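Local coordinates for protein endoglucanase (Uncultured bacterium, PDB 3X17) that hydrolyses internal beta-1,4-glucosidic bonds of cellulose as a glycoside hydrolase family 9 endoglucanase with an N-terminal Ig-like domain, at residues T52-R57 and Q100-P105; L194-E199 and L549-A554; M444-A449 and E459-A464. All coordinates share one frame; numbering follows the deposited sequence.

Overall arrangement
The three contacts divide between two domains. Contact 1 lies in the N-terminal Ig-like domain, its centre about 33 Å from the centre of the chain, and is partly buried; contacts 2 and 3 are buried helix pairs of the catalytic domain. Backbone hydrogen bonds between antiparallel strands hold contact 1, whereas no hydrogen bond crosses either helix pair, where methyl groups and one ring do the work. Contacts 2 and 3 differ in direction, parallel against antiparallel, yet adjoin: Phe551 of contact 2 also packs on Met444, Leu447 and Phe448 of contact 3. Contact 1 touches neither, its nearest atoms being about 22 Å from contact 2 and 15 Å from contact 3.

Contact 1: T52-R57 and Q100-P105; sequences TLQIVR and QVVGGP
Gln100 pairs with Gln54 as an antiparallel hydrogen-bonded pair. Gln54 N gives an almost straight bond (175°) to Gln100 O at 2.8 Å, and the return bond from Gln100 N to Gln54 O, also 2.8 Å, is more bent at 149°. The two side chains run side by side on one face of the sheet; the amide of Gln54 is held by Glu66 of strand 63-74, which flanks strand 52-57 on its other edge.

Val101 follows on the opposite face, in a non-hydrogen-bonded pair with Leu53. Its CG2 meets Leu53 CD1 at 3.9 Å, both side chains resting against Ile18, while Val101 CA makes a CA-H...O contact of 3.4 Å with Thr52 O.

Thr52 O accepts one hydrogen bond, from Val102 N at 2.9 Å, beside the weaker CA-H contact from the residue before. Val102 CG2 stands beside its own backbone N (CG1 anti to that N, chi1 175°), which brings the methyl against the side chains of Thr52 and Gln54: it lies 3.8 Å from Gln54 CD and 3.9 Å from Thr52 CG2. A water spans the pair's outer end, accepting from Thr52 N and donating to Val102 O.

The chain then reverses through a type II turn from Val101 to Gly104, with Gly103 taking the positive phi that favours glycine. A weak bond from Gly104 N to Val101 O spans it, and Val101 N to Pro105 O closes the wider loop. Strand pairing that runs out into a tight turn in this way belongs to the beta-sheet framework of the Ig-like domain.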
ATOM      1  N   THR A  52     -23.561   5.954  26.615  1.00 42.49           N
ATOM      2  CA  THR A  52     -22.469   5.452  27.451  1.00 44.47           C
ATOM      3  C   THR A  52     -21.803   4.217  26.854  1.00 42.38           C
ATOM      4  O   THR A  52     -22.473   3.253  26.492  1.00 41.48           O
ATOM      5  CB  THR A  52     -22.936   5.154  28.888  1.00 46.11           C
ATOM      6  OG1 THR A  52     -23.302   6.381  29.522  1.00 50.53           O
ATOM      7  CG2 THR A  52     -21.831   4.500  29.692  1.00 45.85           C
ATOM      8  N   LEU A  53     -20.478   4.249  26.774  1.00 41.70           N
ATOM      9  CA  LEU A  53     -19.721   3.079  26.315  1.00 40.96           C
ATOM     10  C   LEU A  53     -19.032   2.359  27.457  1.00 40.71           C
ATOM     11  O   LEU A  53     -18.386   2.985  28.308  1.00 40.80           O
ATOM     12  CB  LEU A  53     -18.688   3.488  25.268  1.00 39.94           C
ATOM     13  CG  LEU A  53     -17.772   2.391  24.695  1.00 39.71           C
ATOM     14  CD1 LEU A  53     -18.519   1.523  23.677  1.00 42.99           C
ATOM     15  CD2 LEU A  53     -16.588   3.051  24.013  1.00 40.84           C
ATOM     16  N   GLN A  54     -19.109   1.037  27.437  1.00 39.08           N
ATOM     17  CA  GLN A  54     -18.241   0.234  28.257  1.00 40.47           C
ATOM     18  C   GLN A  54     -17.289  -0.567  27.375  1.00 41.88           C
ATOM     19  O   GLN A  54     -17.630  -0.922  26.245  1.00 40.71           O
ATOM     20  CB  GLN A  54     -19.063  -0.707  29.141  1.00 40.25           C
ATOM     21  CG  GLN A  54     -20.174  -0.023  29.899  1.00 41.41           C
ATOM     22  CD  GLN A  54     -21.082  -1.025  30.576  1.00 45.15           C
ATOM     23  OE1 GLN A  54     -21.518  -1.995  29.958  1.00 46.08           O
ATOM     24  NE2 GLN A  54     -21.339  -0.820  31.864  1.00 42.69           N
ATOM     25  N   ILE A  55     -16.085  -0.805  27.881  1.00 41.54           N
ATOM     26  CA  ILE A  55     -15.237  -1.866  27.368  1.00 42.72           C
ATOM     27  C   ILE A  55     -15.264  -2.996  28.372  1.00 45.48           C
ATOM     28  O   ILE A  55     -15.151  -2.771  29.571  1.00 47.61           O
ATOM     29  CB  ILE A  55     -13.774  -1.433  27.216  1.00 43.27           C
ATOM     30  CG1 ILE A  55     -13.619  -0.160  26.361  1.00 41.31           C
ATOM     31  CG2 ILE A  55     -12.883  -2.638  26.839  1.00 40.37           C
ATOM     32  CD1 ILE A  55     -14.384  -0.143  25.046  1.00 43.11           C
ATOM     33  N   VAL A  56     -15.313  -4.218  27.867  1.00 47.89           N
ATOM     34  CA  VAL A  56     -15.672  -5.370  28.675  1.00 49.87           C
ATOM     35  C   VAL A  56     -14.715  -6.531  28.349  1.00 50.66           C
ATOM     36  O   VAL A  56     -14.449  -6.803  27.187  1.00 49.40           O
ATOM     37  CB  VAL A  56     -17.116  -5.781  28.347  1.00 48.38           C
ATOM     38  CG1 VAL A  56     -17.412  -7.110  28.928  1.00 50.06           C
ATOM     39  CG2 VAL A  56     -18.097  -4.736  28.866  1.00 49.63           C
ATOM     40  N   ARG A  57     -14.166  -7.190  29.362  1.00 54.64           N
ATOM     41  CA  ARG A  57     -13.369  -8.400  29.110  1.00 58.51           C
ATOM     42  C   ARG A  57     -14.162  -9.402  28.270  1.00 59.25           C
ATOM     43  O   ARG A  57     -15.360  -9.613  28.501  1.00 59.43           O
ATOM     44  CB  ARG A  57     -12.896  -9.049  30.418  1.00 59.82           C
ATOM     45  CG  ARG A  57     -11.748  -8.313  31.111  1.00 65.12           C
ATOM     46  CD  ARG A  57     -10.582  -9.246  31.438  1.00 74.81           C
ATOM     47  NE  ARG A  57     -10.971 -10.278  32.394  1.00 81.53           N
ATOM     48  CZ  ARG A  57     -11.024 -10.097  33.711  1.00 86.96           C
ATOM     49  NH1 ARG A  57     -10.678  -8.929  34.241  1.00 87.97           N
ATOM     50  NH2 ARG A  57     -11.415 -11.088  34.503  1.00 87.92           N
ATOM     51  N   GLN A 100     -19.150  -2.001  24.120  1.00 44.48           N
ATOM     52  CA  GLN A 100     -20.559  -2.260  24.410  1.00 45.98           C
ATOM     53  C   GLN A 100     -21.207  -0.939  24.734  1.00 46.06           C
ATOM     54  O   GLN A 100     -20.871  -0.326  25.741  1.00 48.85           O
ATOM     55  CB  GLN A 100     -20.663  -3.184  25.628  1.00 46.19           C
ATOM     56  CG  GLN A 100     -22.087  -3.461  26.101  1.00 51.16           C
ATOM     57  CD  GLN A 100     -22.854  -4.326  25.123  1.00 58.72           C
ATOM     58  OE1 GLN A 100     -23.863  -3.905  24.556  1.00 57.64           O
ATOM     59  NE2 GLN A 100     -22.359  -5.540  24.899  1.00 62.67           N
ATOM     60  N   VAL A 101     -22.109  -0.467  23.890  1.00 46.21           N
ATOM     61  CA  VAL A 101     -22.865   0.731  24.245  1.00 45.98           C
ATOM     62  C   VAL A 101     -24.066   0.340  25.111  1.00 47.50           C
ATOM     63  O   VAL A 101     -24.747  -0.645  24.804  1.00 48.91           O
ATOM     64  CB  VAL A 101     -23.304   1.511  22.999  1.00 46.23           C
ATOM     65  CG1 VAL A 101     -24.363   2.581  23.350  1.00 44.34           C
ATOM     66  CG2 VAL A 101     -22.094   2.157  22.351  1.00 45.70           C
ATOM     67  N   VAL A 102     -24.229   1.006  26.259  1.00 46.34           N
ATOM     68  CA  VAL A 102     -25.273   0.635  27.217  1.00 46.36           C
ATOM     69  C   VAL A 102     -26.633   0.826  26.557  1.00 45.32           C
ATOM     70  O   VAL A 102     -26.921   1.891  26.002  1.00 44.51           O
ATOM     71  CB  VAL A 102     -25.180   1.459  28.559  1.00 48.35           C
ATOM     72  CG1 VAL A 102     -26.365   1.137  29.499  1.00 48.62           C
ATOM     73  CG2 VAL A 102     -23.854   1.185  29.289  1.00 48.90           C
ATOM     74  N   GLY A 103     -27.424  -0.246  26.525  1.00 45.89           N
ATOM     75  CA  GLY A 103     -28.706  -0.238  25.791  1.00 45.22           C
ATOM     76  C   GLY A 103     -28.578  -0.248  24.273  1.00 46.05           C
ATOM     77  O   GLY A 103     -29.505   0.129  23.564  1.00 46.41           O
ATOM     78  N   GLY A 104     -27.417  -0.654  23.771  1.00 45.73           N
ATOM     79  CA  GLY A 104     -27.069  -0.425  22.371  1.00 44.95           C
ATOM     80  C   GLY A 104     -26.228  -1.559  21.821  1.00 44.34           C
ATOM     81  O   GLY A 104     -26.173  -2.623  22.415  1.00 42.33           O
ATOM     82  N   PRO A 105     -25.519  -1.315  20.705  1.00 44.63           N
ATOM     83  CA  PRO A 105     -24.841  -2.394  19.988  1.00 44.43           C
ATOM     84  C   PRO A 105     -23.548  -2.846  20.664  1.00 43.72           C
ATOM     85  O   PRO A 105     -23.016  -2.162  21.541  1.00 42.42           O
ATOM     86  CB  PRO A 105     -24.544  -1.781  18.611  1.00 45.08           C
ATOM     87  CG  PRO A 105     -25.247  -0.419  18.607  1.00 48.11           C
ATOM     88  CD  PRO A 105     -25.360  -0.018  20.032  1.00 42.95           C
TER
HETATM   89  O   HOH W   1     -25.864   4.666  26.217  1.00 42.17           O

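Contact 2: L194-E199 and L549-A554; sequences LLKAYE and LVFVAA
Two helices of the (alpha/alpha)6 barrel, 184-200 and 543-558, meet here through Leu194, Lys196 and Ala197 on one side and Val550 and Phe551 on the other. Their segments run almost parallel, 11° apart, with axes 8.6 Å from each other at closest approach.

Ala197 is the close point. Its small side chain lets the ring of Phe551 come up against the backbone of the other helix, Phe551 CD2 standing 3.6 Å from Ala197 CA in an oblique approach. The neighbouring ring atom CE2 points at Lys196 O, which lies at the ring edge, near its plane, 4.0 Å away. On the other flank Leu194 and Val550 cross at about a right angle: Leu194 CD2 sits 3.7 Å from Val550 CB and is touched by both valine methyls. Val550 CG1 also reaches Ala197 CB at 4.2 Å, joining the two patches.

Lys196 has a double role. The chain starts alongside the ring, Lys196 CG 4.1 Å from Phe551 CE2, then bends at chi2 (56°), and its ammonium turns back to its own helix. There Lys196 NZ forms a salt bridge of 2.7 Å with Glu199 OE1, met from above the carboxylate plane, and a second one with Asp386; Glu199 is bound by Arg287 as well. With the long chain cut back to an alanine, Asp386 would probably lose this charged mate, Glu199 a salt-bridge partner, and the phenylalanine ring its aliphatic contact at CE2.

Tyr201 meets the Phe551 ring edge-to-face and Val226 of helix 221-235 covers Leu194. Such a parallel pair, distant in sequence and joined by apolar side chains, is consistent with neighbouring helices of one layer of the (alpha/alpha)6 barrel.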
ATOM      1  N   LEU A 194       8.420  -0.781   0.432  1.00 29.30           N
ATOM      2  CA  LEU A 194       8.874  -1.756   1.430  1.00 28.88           C
ATOM      3  C   LEU A 194      10.281  -1.405   1.918  1.00 29.73           C
ATOM      4  O   LEU A 194      10.590  -1.514   3.113  1.00 29.88           O
ATOM      5  CB  LEU A 194       8.822  -3.188   0.882  1.00 27.38           C
ATOM      6  CG  LEU A 194       7.469  -3.662   0.320  1.00 29.70           C
ATOM      7  CD1 LEU A 194       7.623  -5.097  -0.245  1.00 33.65           C
ATOM      8  CD2 LEU A 194       6.312  -3.627   1.357  1.00 26.80           C
ATOM      9  N   LEU A 195      11.118  -0.927   1.010  1.00 27.38           N
ATOM     10  CA  LEU A 195      12.491  -0.617   1.375  1.00 30.35           C
ATOM     11  C   LEU A 195      12.496   0.504   2.409  1.00 30.20           C
ATOM     12  O   LEU A 195      13.264   0.476   3.375  1.00 31.67           O
ATOM     13  CB  LEU A 195      13.304  -0.175   0.148  1.00 29.34           C
ATOM     14  CG  LEU A 195      13.949  -1.287  -0.688  1.00 33.04           C
ATOM     15  CD1 LEU A 195      14.515  -0.665  -1.959  1.00 22.63           C
ATOM     16  CD2 LEU A 195      15.062  -2.017   0.077  1.00 29.12           C
ATOM     17  N   LYS A 196      11.628   1.489   2.200  1.00 30.61           N
ATOM     18  CA  LYS A 196      11.569   2.664   3.069  1.00 30.50           C
ATOM     19  C   LYS A 196      11.012   2.287   4.427  1.00 29.99           C
ATOM     20  O   LYS A 196      11.412   2.852   5.439  1.00 31.11           O
ATOM     21  CB  LYS A 196      10.669   3.723   2.415  1.00 31.22           C
ATOM     22  CG  LYS A 196      10.906   5.121   2.890  1.00 36.75           C
ATOM     23  CD  LYS A 196      12.364   5.543   2.695  1.00 37.90           C
ATOM     24  CE  LYS A 196      12.696   6.641   3.708  1.00 33.73           C
ATOM     25  NZ  LYS A 196      14.177   6.867   3.754  1.00 35.11           N
ATOM     26  N   ALA A 197       9.997   1.418   4.437  1.00 29.98           N
ATOM     27  CA  ALA A 197       9.510   0.841   5.679  1.00 30.24           C
ATOM     28  C   ALA A 197      10.676   0.244   6.475  1.00 31.77           C
ATOM     29  O   ALA A 197      10.751   0.410   7.696  1.00 31.97           O
ATOM     30  CB  ALA A 197       8.465  -0.232   5.408  1.00 30.15           C
ATOM     31  N   TYR A 198      11.492  -0.560   5.807  1.00 29.89           N
ATOM     32  CA  TYR A 198      12.572  -1.208   6.499  1.00 32.93           C
ATOM     33  C   TYR A 198      13.599  -0.194   6.970  1.00 31.64           C
ATOM     34  O   TYR A 198      14.032  -0.236   8.108  1.00 33.56           O
ATOM     35  CB  TYR A 198      13.261  -2.281   5.660  1.00 32.22           C
ATOM     36  CG  TYR A 198      14.532  -2.771   6.348  1.00 34.36           C
ATOM     37  CD1 TYR A 198      14.467  -3.718   7.383  1.00 35.44           C
ATOM     38  CD2 TYR A 198      15.757  -2.160   6.096  1.00 33.94           C
ATOM     39  CE1 TYR A 198      15.615  -4.132   8.050  1.00 35.59           C
ATOM     40  CE2 TYR A 198      16.902  -2.521   6.807  1.00 39.08           C
ATOM     41  CZ  TYR A 198      16.818  -3.497   7.778  1.00 35.63           C
ATOM     42  OH  TYR A 198      17.943  -3.855   8.444  1.00 41.26           O
ATOM     43  N   GLU A 199      13.947   0.746   6.105  1.00 32.28           N
ATOM     44  CA  GLU A 199      14.946   1.763   6.417  1.00 30.61           C
ATOM     45  C   GLU A 199      14.573   2.599   7.648  1.00 32.46           C
ATOM     46  O   GLU A 199      15.413   2.904   8.470  1.00 33.53           O
ATOM     47  CB  GLU A 199      15.123   2.698   5.213  1.00 31.26           C
ATOM     48  CG  GLU A 199      16.320   3.635   5.332  1.00 32.13           C
ATOM     49  CD  GLU A 199      16.673   4.261   4.008  1.00 33.33           C
ATOM     50  OE1 GLU A 199      15.749   4.722   3.290  1.00 33.57           O
ATOM     51  OE2 GLU A 199      17.880   4.322   3.686  1.00 35.76           O
ATOM     52  N   LEU A 549       0.479  -0.012   3.372  1.00 29.17           N
ATOM     53  CA  LEU A 549       0.013  -0.752   4.541  1.00 30.50           C
ATOM     54  C   LEU A 549       1.182  -1.297   5.374  1.00 31.58           C
ATOM     55  O   LEU A 549       1.196  -1.165   6.593  1.00 33.49           O
ATOM     56  CB  LEU A 549      -0.978  -1.876   4.162  1.00 29.63           C
ATOM     57  CG  LEU A 549      -1.432  -2.799   5.300  1.00 29.97           C
ATOM     58  CD1 LEU A 549      -2.082  -2.029   6.475  1.00 27.68           C
ATOM     59  CD2 LEU A 549      -2.354  -3.944   4.802  1.00 24.80           C
ATOM     60  N   VAL A 550       2.114  -1.965   4.730  1.00 28.99           N
ATOM     61  CA  VAL A 550       3.311  -2.434   5.417  1.00 31.48           C
ATOM     62  C   VAL A 550       4.072  -1.244   6.034  1.00 34.28           C
ATOM     63  O   VAL A 550       4.525  -1.339   7.164  1.00 32.68           O
ATOM     64  CB  VAL A 550       4.270  -3.206   4.458  1.00 31.51           C
ATOM     65  CG1 VAL A 550       5.687  -3.349   5.077  1.00 28.87           C
ATOM     66  CG2 VAL A 550       3.696  -4.582   4.127  1.00 31.11           C
ATOM     67  N   PHE A 551       4.148  -0.109   5.320  1.00 35.06           N
ATOM     68  CA  PHE A 551       4.806   1.086   5.879  1.00 34.12           C
ATOM     69  C   PHE A 551       4.157   1.610   7.161  1.00 31.90           C
ATOM     70  O   PHE A 551       4.820   1.742   8.207  1.00 31.04           O
ATOM     71  CB  PHE A 551       4.936   2.205   4.840  1.00 35.03           C
ATOM     72  CG  PHE A 551       5.731   3.402   5.334  1.00 34.89           C
ATOM     73  CD1 PHE A 551       5.110   4.427   6.034  1.00 32.47           C
ATOM     74  CD2 PHE A 551       7.101   3.478   5.126  1.00 37.76           C
ATOM     75  CE1 PHE A 551       5.832   5.523   6.486  1.00 35.66           C
ATOM     76  CE2 PHE A 551       7.828   4.559   5.587  1.00 36.88           C
ATOM     77  CZ  PHE A 551       7.189   5.593   6.254  1.00 41.90           C
ATOM     78  N   VAL A 552       2.850   1.836   7.112  1.00 29.60           N
ATOM     79  CA  VAL A 552       2.179   2.445   8.248  1.00 31.15           C
ATOM     80  C   VAL A 552       2.114   1.472   9.425  1.00 31.50           C
ATOM     81  O   VAL A 552       2.394   1.849  10.567  1.00 31.26           O
ATOM     82  CB  VAL A 552       0.786   3.030   7.880  1.00 31.33           C
ATOM     83  CG1 VAL A 552       0.163   3.709   9.087  1.00 29.80           C
ATOM     84  CG2 VAL A 552       0.937   4.053   6.769  1.00 28.79           C
ATOM     85  N   ALA A 553       1.942   0.189   9.109  1.00 29.32           N
ATOM     86  CA  ALA A 553       1.876  -0.835  10.126  1.00 30.06           C
ATOM     87  C   ALA A 553       3.234  -0.943  10.826  1.00 31.71           C
ATOM     88  O   ALA A 553       3.300  -1.122  12.065  1.00 29.24           O
ATOM     89  CB  ALA A 553       1.485  -2.168   9.514  1.00 32.29           C
ATOM     90  N   ALA A 554       4.308  -0.840  10.043  1.00 28.73           N
ATOM     91  CA  ALA A 554       5.653  -0.953  10.617  1.00 31.59           C
ATOM     92  C   ALA A 554       5.949   0.198  11.604  1.00 32.25           C
ATOM     93  O   ALA A 554       6.564  -0.019  12.647  1.00 33.65           O
ATOM     94  CB  ALA A 554       6.708  -1.013   9.523  1.00 29.41           C
TER

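Contact 3: M444-A449 and E459-A464; sequences MLLLFA and ERAALA
Leu446 and Leu447, successive residues of helix 435-452, reach across to Ala461 and Ala462 of helix 456-469, two long side chains against two short ones. Leu446 points at the other helix. Its CD1 continues the chain outward, anti to CA (chi2 161°), and this extended branch carries the methyl to Ala461 CB, 3.5 Å away; the same CD1 lies 3.8 Å from Ala462 N, so it rests on the backbone as well as on the alanine methyl.

Leu447 leaves its helix at a different angle and approaches along the flank. Its branch point comes over Ala462, with CG and CD2 each 3.8 Å from Ala462 CB, so that the alanine methyl lies against the CG-CD2 side of the leucine. Ala462 CB also lies 4.5 Å from Leu446 CB, so it touches both leucines, Leu446 only loosely. Farther out, Leu447 CD2 brushes the aliphatic part of Glu459 at CG, 4.4 Å off, while the carboxylate of that residue makes a weak hydrogen bond with His555.

The alanines allow the axes of the two segments to approach to 8.5 Å, crossing at -158°, an antiparallel helical hairpin closed by a short connection. No polar atom is bonded across it; the fit rests on leucine side chains packed against alanine methyls.

Around this pair, Val413 of helix 396-418 covers Leu446 and Tyr417 of the same helix lies on Ala461. Helix 543-558 takes another side of the hairpin, His555 packing on Leu447 and Phe556 on Glu459 and Leu463.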
ATOM      1  N   MET A 444       1.170   7.843   5.249  1.00 31.30           N
ATOM      2  CA  MET A 444       2.610   7.930   5.012  1.00 31.23           C
ATOM      3  C   MET A 444       3.108   9.385   4.926  1.00 29.85           C
ATOM      4  O   MET A 444       4.123   9.688   5.493  1.00 30.81           O
ATOM      5  CB  MET A 444       3.013   7.142   3.752  1.00 28.75           C
ATOM      6  CG  MET A 444       4.534   7.028   3.543  1.00 33.09           C
ATOM      7  SD  MET A 444       4.937   6.454   1.871  1.00 32.91           S
ATOM      8  CE  MET A 444       4.246   4.807   1.885  1.00 32.42           C
ATOM      9  N   LEU A 445       2.392  10.282   4.256  1.00 30.76           N
ATOM     10  CA  LEU A 445       2.834  11.685   4.242  1.00 31.63           C
ATOM     11  C   LEU A 445       2.784  12.344   5.622  1.00 32.68           C
ATOM     12  O   LEU A 445       3.690  13.116   5.970  1.00 32.27           O
ATOM     13  CB  LEU A 445       2.092  12.546   3.211  1.00 32.93           C
ATOM     14  CG  LEU A 445       2.021  12.035   1.767  1.00 33.05           C
ATOM     15  CD1 LEU A 445       1.134  12.956   0.952  1.00 35.54           C
ATOM     16  CD2 LEU A 445       3.400  11.868   1.136  1.00 29.45           C
ATOM     17  N   LEU A 446       1.769  12.012   6.419  1.00 31.48           N
ATOM     18  CA  LEU A 446       1.730  12.446   7.827  1.00 33.70           C
ATOM     19  C   LEU A 446       2.953  11.950   8.591  1.00 33.59           C
ATOM     20  O   LEU A 446       3.630  12.738   9.251  1.00 35.94           O
ATOM     21  CB  LEU A 446       0.463  11.956   8.534  1.00 32.57           C
ATOM     22  CG  LEU A 446      -0.838  12.531   7.975  1.00 35.01           C
ATOM     23  CD1 LEU A 446      -2.028  11.664   8.390  1.00 32.56           C
ATOM     24  CD2 LEU A 446      -1.032  13.971   8.451  1.00 34.80           C
ATOM     25  N   LEU A 447       3.312  10.683   8.402  1.00 32.11           N
ATOM     26  CA  LEU A 447       4.469  10.156   9.066  1.00 32.23           C
ATOM     27  C   LEU A 447       5.771  10.763   8.563  1.00 32.42           C
ATOM     28  O   LEU A 447       6.732  10.833   9.315  1.00 36.54           O
ATOM     29  CB  LEU A 447       4.516   8.628   8.993  1.00 32.13           C
ATOM     30  CG  LEU A 447       3.423   7.890   9.772  1.00 33.82           C
ATOM     31  CD1 LEU A 447       3.478   6.384   9.504  1.00 30.78           C
ATOM     32  CD2 LEU A 447       3.473   8.195  11.269  1.00 35.02           C
ATOM     33  N   PHE A 448       5.847  11.140   7.290  1.00 31.89           N
ATOM     34  CA  PHE A 448       7.079  11.785   6.799  1.00 32.98           C
ATOM     35  C   PHE A 448       7.295  13.115   7.558  1.00 32.74           C
ATOM     36  O   PHE A 448       8.406  13.422   7.982  1.00 32.17           O
ATOM     37  CB  PHE A 448       7.010  12.085   5.306  1.00 32.35           C
ATOM     38  CG  PHE A 448       7.252  10.878   4.407  1.00 35.36           C
ATOM     39  CD1 PHE A 448       7.800   9.700   4.905  1.00 37.24           C
ATOM     40  CD2 PHE A 448       6.956  10.946   3.056  1.00 36.74           C
ATOM     41  CE1 PHE A 448       8.028   8.602   4.067  1.00 37.84           C
ATOM     42  CE2 PHE A 448       7.219   9.861   2.195  1.00 38.00           C
ATOM     43  CZ  PHE A 448       7.749   8.692   2.710  1.00 37.73           C
ATOM     44  N   ALA A 449       6.233  13.904   7.658  1.00 29.74           N
ATOM     45  CA  ALA A 449       6.256  15.199   8.324  1.00 34.73           C
ATOM     46  C   ALA A 449       6.545  15.029   9.816  1.00 33.72           C
ATOM     47  O   ALA A 449       7.460  15.646  10.354  1.00 36.49           O
ATOM     48  CB  ALA A 449       4.902  15.947   8.100  1.00 30.86           C
ATOM     49  N   GLU A 459       0.746  11.554  14.039  1.00 39.11           N
ATOM     50  CA  GLU A 459       0.854  10.135  14.322  1.00 40.25           C
ATOM     51  C   GLU A 459      -0.509   9.523  14.650  1.00 39.11           C
ATOM     52  O   GLU A 459      -0.845   8.405  14.204  1.00 35.72           O
ATOM     53  CB  GLU A 459       1.831   9.921  15.469  1.00 38.67           C
ATOM     54  CG  GLU A 459       2.411   8.524  15.540  1.00 46.14           C
ATOM     55  CD  GLU A 459       3.512   8.408  16.591  1.00 51.47           C
ATOM     56  OE1 GLU A 459       4.621   8.907  16.346  1.00 61.46           O
ATOM     57  OE2 GLU A 459       3.254   7.881  17.685  1.00 51.95           O
ATOM     58  N   ARG A 460      -1.334  10.294  15.347  1.00 38.27           N
ATOM     59  CA  ARG A 460      -2.703   9.861  15.575  1.00 40.49           C
ATOM     60  C   ARG A 460      -3.459   9.741  14.244  1.00 38.97           C
ATOM     61  O   ARG A 460      -4.169   8.759  14.024  1.00 38.13           O
ATOM     62  CB  ARG A 460      -3.461  10.779  16.547  1.00 41.23           C
ATOM     63  CG  ARG A 460      -4.920  10.306  16.794  1.00 47.15           C
ATOM     64  CD  ARG A 460      -5.684  11.241  17.752  1.00 54.91           C
ATOM     65  NE  ARG A 460      -6.130  12.468  17.082  1.00 63.85           N
ATOM     66  CZ  ARG A 460      -5.660  13.692  17.344  1.00 66.58           C
ATOM     67  NH1 ARG A 460      -4.729  13.862  18.283  1.00 64.77           N
ATOM     68  NH2 ARG A 460      -6.115  14.748  16.663  1.00 60.47           N
ATOM     69  N   ALA A 461      -3.323  10.750  13.386  1.00 35.68           N
ATOM     70  CA  ALA A 461      -4.023  10.745  12.113  1.00 36.57           C
ATOM     71  C   ALA A 461      -3.571   9.579  11.240  1.00 34.40           C
ATOM     72  O   ALA A 461      -4.370   9.026  10.509  1.00 35.16           O
ATOM     73  CB  ALA A 461      -3.856  12.083  11.373  1.00 35.71           C
ATOM     74  N   ALA A 462      -2.282   9.240  11.281  1.00 33.74           N
ATOM     75  CA  ALA A 462      -1.774   8.084  10.559  1.00 31.69           C
ATOM     76  C   ALA A 462      -2.366   6.800  11.140  1.00 34.12           C
ATOM     77  O   ALA A 462      -2.815   5.915  10.395  1.00 34.42           O
ATOM     78  CB  ALA A 462      -0.239   8.042  10.622  1.00 30.94           C
ATOM     79  N   LEU A 463      -2.366   6.676  12.462  1.00 31.23           N
ATOM     80  CA  LEU A 463      -2.945   5.480  13.089  1.00 31.84           C
ATOM     81  C   LEU A 463      -4.387   5.303  12.636  1.00 31.46           C
ATOM     82  O   LEU A 463      -4.855   4.178  12.420  1.00 31.27           O
ATOM     83  CB  LEU A 463      -2.921   5.576  14.619  1.00 29.04           C
ATOM     84  CG  LEU A 463      -3.582   4.429  15.386  1.00 31.56           C
ATOM     85  CD1 LEU A 463      -2.912   3.073  14.989  1.00 29.99           C
ATOM     86  CD2 LEU A 463      -3.384   4.666  16.889  1.00 33.23           C
ATOM     87  N   ALA A 464      -5.084   6.421  12.506  1.00 29.08           N
ATOM     88  CA  ALA A 464      -6.493   6.406  12.129  1.00 27.07           C
ATOM     89  C   ALA A 464      -6.706   5.759  10.745  1.00 28.91           C
ATOM     90  O   ALA A 464      -7.837   5.360  10.402  1.00 28.52           O
ATOM     91  CB  ALA A 464      -7.039   7.830  12.140  1.00 26.36           C
TER